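Local coordinates for heme-binding protein A (Haemophilus parasuis 29755, PDB 3TPA) that probably binds glutathione as the periplasmic solute-binding component of an ABC-type uptake system, despite its naming as a heme-binding protein, at residues A[296-306]-A[364-375]; A[22-32]-A[159-167]. The protein carries 1 engineered substitution. All coordinates share one frame; numbering follows the deposited sequence. Where two conformers were deposited one is given.

The two contacts follow one another along the chain: contact 2, joining 22-32 to 159-167, closes before contact 1, joining 296-306 to 364-375, opens. Their centres lie 34 Å apart on opposite sides of the chain's centre, and the nearest atoms remain about 12 Å from each other. Contact 2 is a buried meeting of two loops, one leaving strand 9-14 of a five-stranded mixed sheet. Contact 1 pairs two helices beside strands 261-276 and 478-491 of a separate six-stranded mixed sheet. They share neither sheet nor helix, consistent with the lobed build of family 5 solute-binding proteins, in which ligand is held between lobes; each contact lies in a different part of the fold.

Contact 1. Residues A[296-306]-A[364-375]; sequences TDKKAIVDAVY and SNPNPRRTAEII
With chi1 of -64°, the Tyr306 ring lies anti to its own carbonyl carbon and sends OH to Ser364 O, 2.6 Å away in the carbonyl plane. Val305, chi1 172°, spreads its two methyls: CG1 is 3.3 Å from Asn365 OD1, while CG2 meets Thr371 OG1. Pro366 CD covers one face of the Tyr306 ring, 3.5 Å from its CE1. Helices 298-306 and 368-375 run roughly antiparallel, at 148° with axes 9.2 Å apart, packing as a helical layer on strands 261-276 and 478-491 of the six-stranded mixed sheet, an alpha/beta arrangement. Further along, Ile301 uses CG1 against Ile374 CG2 and CD1 against Ile375 CD1, the latter pair tight at 3.4 Å. Ala304 CB sits over one face of the Arg370 guanidinium, displaced to its rim, and also meets Ile374 CD1. A water accepts from Arg370 NH1 and donates to Ala304 O. Asn367 N-caps helix 368-375: its OD1 takes Arg370 N, 3.0 Å away, from above the carbonyl plane. Asn365 OD1 accepts Asn367 N in an Asx turn, and its ND2 donates in the amide plane to Thr371 OG1, fixing the Asn365 amide's rotation from both ends; Thr371 OG1 in turn donates to Asn367 O.

Contact 2. Residues A[22-32]-A[159-167]; sequences SPAITNDANDF and MDFLSIYSK
Hydrogen bonding centres on Tyr165 OH, both donor and acceptor. It donates to Ser22 OG, 2.7 Å away and near the plane of the tyrosine ring, and receives Ala24 N at 3.0 Å in an almost straight bond of 173°. Ser22 OG is anti to the backbone N (chi1 172°), which brings it to the phenol hydroxyl, and is also bonded to Asp183. Within the loops, Ser22 O accepts Ile25 N and Thr26 OG1 from opposite faces of its carbonyl plane, while Asp160 O takes both Ser163 N and Ser163 OG, the hydroxyl on a lone pair at 2.7 Å.

Aromatic packing is carried by Phe32. Asp160 CB stands over the centre of its ring in a CH-pi contact, almost on the ring normal and 3.6 Å from the centroid. The carboxylate plane lies 19° from that of the ring, and Asp160 OD2 bonds to Ser36 and Gln37.

Van der Waals contacts join the two sites: Pro23 CB lies 3.2 Å from Asp160 O, and Pro23 CG abuts Ser163 OG. Two pairs are apolar: Pro23 and Tyr165 run antiparallel alongside one another, Pro23 CD against Tyr165 CZ, while Ala24 CB meets Tyr165 CE2 at 4.1 Å.

Both loops have a short 3-10 turn, 23-24 and 160-161, and the turns pack together, the CA atoms of Ala24 and Phe161 being the closest pair, 4.5 Å apart. Helix 36-39 adjoins Pro23 and Ser163, and Gln104 of helix 94-105 touches Ala24 and Leu162; segment 22-32 follows strand 9-14, and segment 159-167 leads into helix 167-175.

Contact 1. Residues A[296-306]-A[364-375]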
loop_
_atom_site.group_PDB
_atom_site.type_symbol
_atom_site.label_atom_id
_atom_site.label_comp_id
_atom_site.label_asym_id
_atom_site.label_seq_id
_atom_site.Cartn_x
_atom_site.Cartn_y
_atom_site.Cartn_z
ATOM N N THR A 296 0.405 -17.441 -21.621
ATOM C CA THR A 296 0.771 -16.111 -21.141
ATOM C C THR A 296 2.273 -16.136 -20.866
ATOM O O THR A 296 2.741 -16.811 -19.949
ATOM C CB THR A 296 -0.035 -15.690 -19.865
ATOM O OG1 THR A 296 -1.437 -15.714 -20.150
ATOM C CG2 THR A 296 0.331 -14.271 -19.410
ATOM N N ASP A 297 3.026 -15.424 -21.705
ATOM C CA ASP A 297 4.484 -15.369 -21.605
ATOM C C ASP A 297 4.845 -14.305 -20.576
ATOM O O ASP A 297 5.036 -13.147 -20.928
ATOM C CB ASP A 297 5.082 -14.985 -22.966
ATOM C CG ASP A 297 6.572 -15.293 -23.065
ATOM O OD1 ASP A 297 7.239 -15.385 -22.020
ATOM O OD2 ASP A 297 7.083 -15.424 -24.201
ATOM N N LYS A 298 4.913 -14.690 -19.304
ATOM C CA LYS A 298 5.113 -13.719 -18.230
ATOM C C LYS A 298 6.501 -13.072 -18.291
ATOM O O LYS A 298 6.637 -11.875 -18.068
ATOM C CB LYS A 298 4.884 -14.359 -16.856
ATOM C CG LYS A 298 3.487 -15.004 -16.673
ATOM C CD LYS A 298 3.318 -15.651 -15.292
ATOM C CE LYS A 298 2.023 -16.472 -15.212
ATOM N NZ LYS A 298 1.747 -16.944 -13.818
ATOM N N LYS A 299 7.531 -13.868 -18.568
ATOM C CA LYS A 299 8.889 -13.327 -18.664
ATOM C C LYS A 299 8.994 -12.275 -19.777
ATOM O O LYS A 299 9.594 -11.227 -19.577
ATOM C CB LYS A 299 9.911 -14.435 -18.912
ATOM C CG LYS A 299 11.371 -13.954 -18.957
ATOM C CD LYS A 299 12.290 -15.026 -19.554
ATOM C CE LYS A 299 13.764 -14.633 -19.469
ATOM N NZ LYS A 299 14.103 -13.402 -20.239
ATOM N N ALA A 300 8.407 -12.566 -20.939
ATOM C CA ALA A 300 8.356 -11.592 -22.041
ATOM C C ALA A 300 7.663 -10.297 -21.605
ATOM O O ALA A 300 8.139 -9.215 -21.880
ATOM C CB ALA A 300 7.625 -12.183 -23.262
ATOM N N ILE A 301 6.525 -10.426 -20.932
ATOM C CA ILE A 301 5.769 -9.256 -20.481
ATOM C C ILE A 301 6.587 -8.396 -19.532
ATOM O O ILE A 301 6.747 -7.197 -19.737
ATOM C CB ILE A 301 4.452 -9.675 -19.789
ATOM C CG1 ILE A 301 3.549 -10.363 -20.805
ATOM C CG2 ILE A 301 3.739 -8.471 -19.172
ATOM C CD1 ILE A 301 2.299 -10.978 -20.207
ATOM N N VAL A 302 7.117 -9.020 -18.494
ATOM C CA VAL A 302 7.894 -8.292 -17.504
ATOM C C VAL A 302 9.095 -7.650 -18.163
ATOM O O VAL A 302 9.392 -6.491 -17.917
ATOM C CB VAL A 302 8.370 -9.224 -16.368
ATOM C CG1 VAL A 302 9.354 -8.501 -15.465
ATOM C CG2 VAL A 302 7.177 -9.732 -15.573
ATOM N N ASP A 303 9.780 -8.408 -19.016
ATOM C CA ASP A 303 10.948 -7.883 -19.735
ATOM C C ASP A 303 10.614 -6.682 -20.603
ATOM O O ASP A 303 11.282 -5.652 -20.516
ATOM C CB ASP A 303 11.607 -8.981 -20.568
ATOM C CG ASP A 303 12.496 -9.887 -19.730
ATOM O OD1 ASP A 303 12.768 -9.530 -18.565
ATOM O OD2 ASP A 303 12.936 -10.939 -20.230
ATOM N N ALA A 304 9.585 -6.812 -21.441
ATOM C CA ALA A 304 9.169 -5.715 -22.319
ATOM C C ALA A 304 8.531 -4.532 -21.595
ATOM O O ALA A 304 8.799 -3.374 -21.919
ATOM C CB ALA A 304 8.215 -6.229 -23.375
ATOM N N VAL A 305 7.669 -4.821 -20.629
ATOM C CA VAL A 305 6.867 -3.779 -19.996
ATOM C C VAL A 305 7.570 -3.007 -18.867
ATOM O O VAL A 305 7.479 -1.788 -18.805
ATOM C CB VAL A 305 5.552 -4.360 -19.476
ATOM C CG1 VAL A 305 4.793 -3.329 -18.631
ATOM C CG2 VAL A 305 4.710 -4.854 -20.646
ATOM N N TYR A 306 8.264 -3.714 -17.975
ATOM C CA TYR A 306 8.799 -3.069 -16.768
ATOM C C TYR A 306 10.237 -2.583 -16.896
ATOM O O TYR A 306 10.767 -1.953 -15.986
ATOM C CB TYR A 306 8.654 -3.979 -15.543
ATOM C CG TYR A 306 7.210 -4.271 -15.179
ATOM C CD1 TYR A 306 6.582 -3.617 -14.126
ATOM C CD2 TYR A 306 6.484 -5.217 -15.889
ATOM C CE1 TYR A 306 5.247 -3.897 -13.804
ATOM C CE2 TYR A 306 5.179 -5.494 -15.586
ATOM C CZ TYR A 306 4.558 -4.843 -14.544
ATOM O OH TYR A 306 3.238 -5.151 -14.259
ATOM N N SER A 364 1.748 -0.461 -10.682
ATOM C CA SER A 364 1.638 -1.920 -10.815
ATOM C C SER A 364 1.848 -2.380 -12.254
ATOM O O SER A 364 2.326 -3.490 -12.489
ATOM C CB SER A 364 0.306 -2.451 -10.258
ATOM O OG SER A 364 -0.825 -1.852 -10.869
ATOM N N ASN A 365 1.463 -1.540 -13.214
ATOM C CA ASN A 365 1.706 -1.847 -14.637
ATOM C C ASN A 365 1.881 -0.588 -15.490
ATOM O O ASN A 365 0.898 0.059 -15.854
ATOM C CB ASN A 365 0.589 -2.753 -15.211
ATOM C CG ASN A 365 0.947 -3.323 -16.575
ATOM O OD1 ASN A 365 1.792 -2.766 -17.275
ATOM N ND2 ASN A 365 0.310 -4.439 -16.960
ATOM N N PRO A 366 3.140 -0.245 -15.820
ATOM C CA PRO A 366 3.470 0.977 -16.568
ATOM C C PRO A 366 3.149 0.924 -18.063
ATOM O O PRO A 366 3.328 1.932 -18.755
ATOM C CB PRO A 366 4.986 1.095 -16.384
ATOM C CG PRO A 366 5.441 -0.307 -16.241
ATOM C CD PRO A 366 4.350 -1.005 -15.459
ATOM N N ASN A 367 2.682 -0.218 -18.555
ATOM C CA ASN A 367 2.331 -0.333 -19.969
ATOM C C ASN A 367 1.323 -1.446 -20.238
ATOM O O ASN A 367 1.675 -2.458 -20.819
ATOM C CB ASN A 367 3.586 -0.563 -20.813
ATOM C CG ASN A 367 3.369 -0.251 -22.271
ATOM O OD1 ASN A 367 2.239 -0.150 -22.732
ATOM N ND2 ASN A 367 4.459 -0.083 -23.005
ATOM N N PRO A 368 0.057 -1.243 -19.826
ATOM C CA PRO A 368 -1.007 -2.223 -20.066
ATOM C C PRO A 368 -1.184 -2.489 -21.560
ATOM O O PRO A 368 -1.475 -3.624 -21.933
ATOM C CB PRO A 368 -2.257 -1.530 -19.505
ATOM C CG PRO A 368 -1.753 -0.488 -18.575
ATOM C CD PRO A 368 -0.436 -0.052 -19.108
ATOM N N ARG A 369 -0.999 -1.468 -22.400
ATOM C CA ARG A 369 -1.182 -1.622 -23.841
ATOM C C ARG A 369 -0.225 -2.664 -24.402
ATOM O O ARG A 369 -0.622 -3.544 -25.159
ATOM C CB ARG A 369 -1.002 -0.275 -24.556
ATOM C CG ARG A 369 -1.040 -0.336 -26.085
ATOM C CD ARG A 369 -2.423 -0.645 -26.639
ATOM N NE ARG A 369 -3.457 0.233 -26.101
ATOM C CZ ARG A 369 -4.710 0.256 -26.547
ATOM N NH1 ARG A 369 -5.601 1.067 -26.002
ATOM N NH2 ARG A 369 -5.070 -0.538 -27.544
ATOM N N ARG A 370 1.043 -2.562 -24.025
ATOM C CA ARG A 370 2.031 -3.530 -24.508
ATOM C C ARG A 370 1.816 -4.913 -23.905
ATOM O O ARG A 370 2.012 -5.919 -24.577
ATOM C CB ARG A 370 3.466 -3.063 -24.253
ATOM C CG ARG A 370 4.511 -4.070 -24.750
ATOM C CD ARG A 370 4.609 -4.059 -26.277
ATOM N NE ARG A 370 5.667 -4.930 -26.782
ATOM C CZ ARG A 370 6.968 -4.659 -26.711
ATOM N NH1 ARG A 370 7.397 -3.538 -26.142
ATOM N NH2 ARG A 370 7.848 -5.514 -27.208
ATOM N N THR A 371 1.433 -4.960 -22.633
ATOM C CA THR A 371 1.018 -6.205 -22.001
ATOM C C THR A 371 -0.057 -6.855 -22.877
ATOM O O THR A 371 0.068 -7.998 -23.300
ATOM C CB THR A 371 0.421 -5.945 -20.593
ATOM O OG1 THR A 371 1.370 -5.253 -19.773
ATOM C CG2 THR A 371 0.032 -7.263 -19.914
ATOM N N ALA A 372 -1.109 -6.105 -23.172
ATOM C CA ALA A 372 -2.210 -6.645 -23.967
ATOM C C ALA A 372 -1.751 -7.162 -25.341
ATOM O O ALA A 372 -2.228 -8.192 -25.820
ATOM C CB ALA A 372 -3.318 -5.597 -24.126
ATOM N N GLU A 373 -0.843 -6.431 -25.982
ATOM C CA GLU A 373 -0.395 -6.792 -27.331
ATOM C C GLU A 373 0.365 -8.111 -27.339
ATOM O O GLU A 373 0.183 -8.945 -28.228
ATOM C CB GLU A 373 0.485 -5.679 -27.926
ATOM C CG GLU A 373 -0.297 -4.488 -28.418
ATOM C CD GLU A 373 0.584 -3.300 -28.753
ATOM O OE1 GLU A 373 1.816 -3.389 -28.560
ATOM O OE2 GLU A 373 0.038 -2.268 -29.199
ATOM N N ILE A 374 1.231 -8.293 -26.351
ATOM C CA ILE A 374 2.041 -9.512 -26.265
ATOM C C ILE A 374 1.133 -10.716 -26.083
ATOM O O ILE A 374 1.257 -11.748 -26.763
ATOM C CB ILE A 374 3.034 -9.434 -25.085
ATOM C CG1 ILE A 374 4.155 -8.444 -25.407
ATOM C CG2 ILE A 374 3.622 -10.816 -24.758
ATOM C CD1 ILE A 374 4.929 -8.022 -24.209
ATOM N N ILE A 375 0.190 -10.573 -25.168
ATOM C CA ILE A 375 -0.765 -11.642 -24.902
ATOM C C ILE A 375 -1.625 -11.934 -26.126
ATOM O O ILE A 375 -1.803 -13.080 -26.494
ATOM C CB ILE A 375 -1.634 -11.298 -23.687
ATOM C CG1 ILE A 375 -0.842 -11.577 -22.414
ATOM C CG2 ILE A 375 -2.894 -12.119 -23.679
ATOM C CD1 ILE A 375 -0.869 -10.434 -21.441
HETATM O O HOH W 1 7.247 -0.388 -22.045
HETATM O O HOH W 2 9.710 -2.731 -24.486
#

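Contact 2. Residues A[22-32]-A[159-167]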
loop_
_atom_site.group_PDB
_atom_site.type_symbol
_atom_site.label_atom_id
_atom_site.label_comp_id
_atom_site.label_asym_id
_atom_site.label_seq_id
_atom_site.Cartn_x
_atom_site.Cartn_y
_atom_site.Cartn_z
ATOM N N SER A 22 -1.616 16.558 6.621
ATOM C CA SER A 22 -2.453 15.968 7.661
ATOM C C SER A 22 -2.827 14.559 7.241
ATOM O O SER A 22 -3.679 14.388 6.374
ATOM C CB SER A 22 -3.719 16.802 7.867
ATOM O OG SER A 22 -4.653 16.169 8.741
ATOM N N PRO A 23 -2.177 13.545 7.841
ATOM C CA PRO A 23 -2.396 12.148 7.431
ATOM C C PRO A 23 -3.834 11.671 7.483
ATOM O O PRO A 23 -4.195 10.864 6.639
ATOM C CB PRO A 23 -1.528 11.323 8.408
ATOM C CG PRO A 23 -1.016 12.276 9.421
ATOM C CD PRO A 23 -1.100 13.661 8.837
ATOM N N ALA A 24 -4.645 12.134 8.432
ATOM C CA ALA A 24 -6.021 11.641 8.528
ATOM C C ALA A 24 -6.820 11.898 7.241
ATOM O O ALA A 24 -7.720 11.127 6.887
ATOM C CB ALA A 24 -6.742 12.272 9.730
ATOM N N ILE A 25 -6.495 12.981 6.543
ATOM C CA ILE A 25 -7.310 13.411 5.393
ATOM C C ILE A 25 -6.593 13.364 4.049
ATOM O O ILE A 25 -6.956 14.071 3.119
ATOM C CB ILE A 25 -7.896 14.831 5.594
ATOM C CG1 ILE A 25 -6.776 15.851 5.789
ATOM C CG2 ILE A 25 -8.825 14.861 6.802
ATOM C CD1 ILE A 25 -7.246 17.302 5.786
ATOM N N THR A 26 -5.589 12.507 3.955
ATOM C CA THR A 26 -4.756 12.429 2.773
ATOM C C THR A 26 -5.228 11.331 1.849
ATOM O O THR A 26 -5.594 10.247 2.295
ATOM C CB THR A 26 -3.312 12.140 3.156
ATOM O OG1 THR A 26 -2.769 13.282 3.821
ATOM C CG2 THR A 26 -2.479 11.829 1.919
ATOM N N ASN A 27 -5.201 11.632 0.556
ATOM C CA ASN A 27 -5.640 10.731 -0.497
ATOM C C ASN A 27 -4.421 10.133 -1.160
ATOM O O ASN A 27 -4.362 8.937 -1.438
ATOM C CB ASN A 27 -6.431 11.532 -1.533
ATOM C CG ASN A 27 -6.911 10.685 -2.699
ATOM O OD1 ASN A 27 -6.460 9.557 -2.900
ATOM N ND2 ASN A 27 -7.826 11.239 -3.485
ATOM N N ASP A 28 -3.455 11.007 -1.412
ATOM C CA ASP A 28 -2.215 10.681 -2.092
ATOM C C ASP A 28 -1.165 10.178 -1.110
ATOM O O ASP A 28 -0.603 10.957 -0.354
ATOM C CB ASP A 28 -1.707 11.946 -2.795
ATOM C CG ASP A 28 -0.410 11.722 -3.531
ATOM O OD1 ASP A 28 -0.440 11.034 -4.571
ATOM O OD2 ASP A 28 0.632 12.235 -3.072
ATOM N N ALA A 29 -0.890 8.876 -1.125
ATOM C CA ALA A 29 0.033 8.287 -0.148
ATOM C C ALA A 29 1.398 9.005 -0.092
ATOM O O ALA A 29 2.102 8.969 0.913
ATOM C CB ALA A 29 0.201 6.770 -0.391
ATOM N N ASN A 30 1.766 9.669 -1.169
ATOM C CA ASN A 30 3.018 10.422 -1.167
ATOM C C ASN A 30 3.096 11.588 -0.159
ATOM O O ASN A 30 4.188 11.929 0.269
ATOM C CB ASN A 30 3.395 10.867 -2.583
ATOM C CG ASN A 30 3.858 9.702 -3.454
ATOM O OD1 ASN A 30 3.095 9.172 -4.260
ATOM N ND2 ASN A 30 5.113 9.293 -3.281
ATOM N N ASP A 31 1.953 12.177 0.222
ATOM C CA ASP A 31 1.891 13.237 1.255
ATOM C C ASP A 31 2.331 12.755 2.635
ATOM O O ASP A 31 2.740 13.532 3.475
ATOM C CB ASP A 31 0.453 13.768 1.422
ATOM C CG ASP A 31 0.015 14.686 0.292
ATOM O OD1 ASP A 31 0.872 15.117 -0.495
ATOM O OD2 ASP A 31 -1.192 14.993 0.204
ATOM N N PHE A 32 2.167 11.464 2.876
ATOM C CA PHE A 32 2.518 10.848 4.153
ATOM C C PHE A 32 3.990 11.051 4.486
ATOM O O PHE A 32 4.356 11.238 5.637
ATOM C CB PHE A 32 2.197 9.356 4.120
ATOM C CG PHE A 32 0.725 9.034 4.168
ATOM C CD1 PHE A 32 -0.162 9.828 4.874
ATOM C CD2 PHE A 32 0.233 7.904 3.526
ATOM C CE1 PHE A 32 -1.542 9.502 4.931
ATOM C CE2 PHE A 32 -1.142 7.571 3.585
ATOM C CZ PHE A 32 -2.020 8.376 4.275
ATOM N N MET A 159 -0.949 2.127 10.320
ATOM C CA MET A 159 -0.956 2.886 9.077
ATOM C C MET A 159 -0.969 4.378 9.351
ATOM O O MET A 159 -1.451 4.836 10.396
ATOM C CB MET A 159 -2.145 2.452 8.198
ATOM C CG MET A 159 -2.053 1.004 7.710
ATOM S SD MET A 159 -3.510 0.507 6.751
ATOM C CE MET A 159 -3.429 1.655 5.381
ATOM N N ASP A 160 -0.422 5.130 8.406
ATOM C CA ASP A 160 -0.243 6.581 8.533
ATOM C C ASP A 160 -1.486 7.378 8.891
ATOM O O ASP A 160 -1.394 8.343 9.664
ATOM C CB ASP A 160 0.372 7.141 7.258
ATOM C CG ASP A 160 1.706 6.530 6.962
ATOM O OD1 ASP A 160 1.742 5.328 6.655
ATOM O OD2 ASP A 160 2.714 7.241 7.042
ATOM N N PHE A 161 -2.635 6.995 8.331
ATOM C CA PHE A 161 -3.886 7.723 8.568
ATOM C C PHE A 161 -4.330 7.685 10.038
ATOM O O PHE A 161 -5.142 8.505 10.487
ATOM C CB PHE A 161 -5.014 7.203 7.645
ATOM C CG PHE A 161 -5.668 5.892 8.090
ATOM C CD1 PHE A 161 -6.942 5.891 8.658
ATOM C CD2 PHE A 161 -5.046 4.673 7.872
ATOM C CE1 PHE A 161 -7.561 4.714 9.014
ATOM C CE2 PHE A 161 -5.664 3.470 8.238
ATOM C CZ PHE A 161 -6.918 3.489 8.807
ATOM N N LEU A 162 -3.779 6.745 10.794
ATOM C CA LEU A 162 -4.103 6.661 12.227
ATOM C C LEU A 162 -3.014 7.264 13.122
ATOM O O LEU A 162 -2.850 6.880 14.274
ATOM C CB LEU A 162 -4.489 5.219 12.622
ATOM C CG LEU A 162 -5.823 4.798 11.990
ATOM C CD1 LEU A 162 -6.155 3.324 12.288
ATOM C CD2 LEU A 162 -6.993 5.692 12.468
ATOM N N SER A 163 -2.280 8.228 12.576
ATOM C CA SER A 163 -1.345 9.030 13.360
ATOM C C SER A 163 -2.098 9.726 14.477
ATOM O O SER A 163 -3.255 10.118 14.305
ATOM C CB SER A 163 -0.690 10.087 12.485
ATOM O OG SER A 163 0.201 9.492 11.562
ATOM N N ILE A 164 -1.445 9.885 15.622
ATOM C CA ILE A 164 -2.115 10.473 16.775
ATOM C C ILE A 164 -1.818 11.967 16.851
ATOM O O ILE A 164 -0.655 12.377 16.974
ATOM C CB ILE A 164 -1.698 9.769 18.078
ATOM C CG1 ILE A 164 -1.995 8.263 18.002
ATOM C CG2 ILE A 164 -2.382 10.402 19.284
ATOM C CD1 ILE A 164 -3.437 7.923 17.701
ATOM N N TYR A 165 -2.883 12.762 16.740
ATOM C CA TYR A 165 -2.843 14.210 16.874
ATOM C C TYR A 165 -3.021 14.632 18.337
ATOM O O TYR A 165 -3.371 13.833 19.203
ATOM C CB TYR A 165 -4.007 14.826 16.106
ATOM C CG TYR A 165 -3.964 14.679 14.597
ATOM C CD1 TYR A 165 -3.848 15.805 13.771
ATOM C CD2 TYR A 165 -4.041 13.427 13.997
ATOM C CE1 TYR A 165 -3.820 15.676 12.374
ATOM C CE2 TYR A 165 -4.016 13.291 12.625
ATOM C CZ TYR A 165 -3.906 14.413 11.815
ATOM O OH TYR A 165 -3.881 14.249 10.444
ATOM N N SER A 166 -2.798 15.916 18.594
ATOM C CA SER A 166 -2.918 16.451 19.933
ATOM C C SER A 166 -4.304 17.055 20.107
ATOM O O SER A 166 -4.665 17.978 19.398
ATOM C CB SER A 166 -1.879 17.543 20.158
ATOM O OG SER A 166 -2.215 18.310 21.307
ATOM N N LYS A 167 -5.084 16.536 21.043
ATOM C CA LYS A 167 -6.386 17.132 21.307
ATOM C C LYS A 167 -6.229 18.484 21.997
ATOM O O LYS A 167 -7.031 19.382 21.789
ATOM C CB LYS A 167 -7.276 16.197 22.137
ATOM C CG LYS A 167 -8.677 16.768 22.403
ATOM C CD LYS A 167 -9.493 15.823 23.284
ATOM C CE LYS A 167 -10.971 16.206 23.316
ATOM N NZ LYS A 167 -11.241 17.535 23.908
#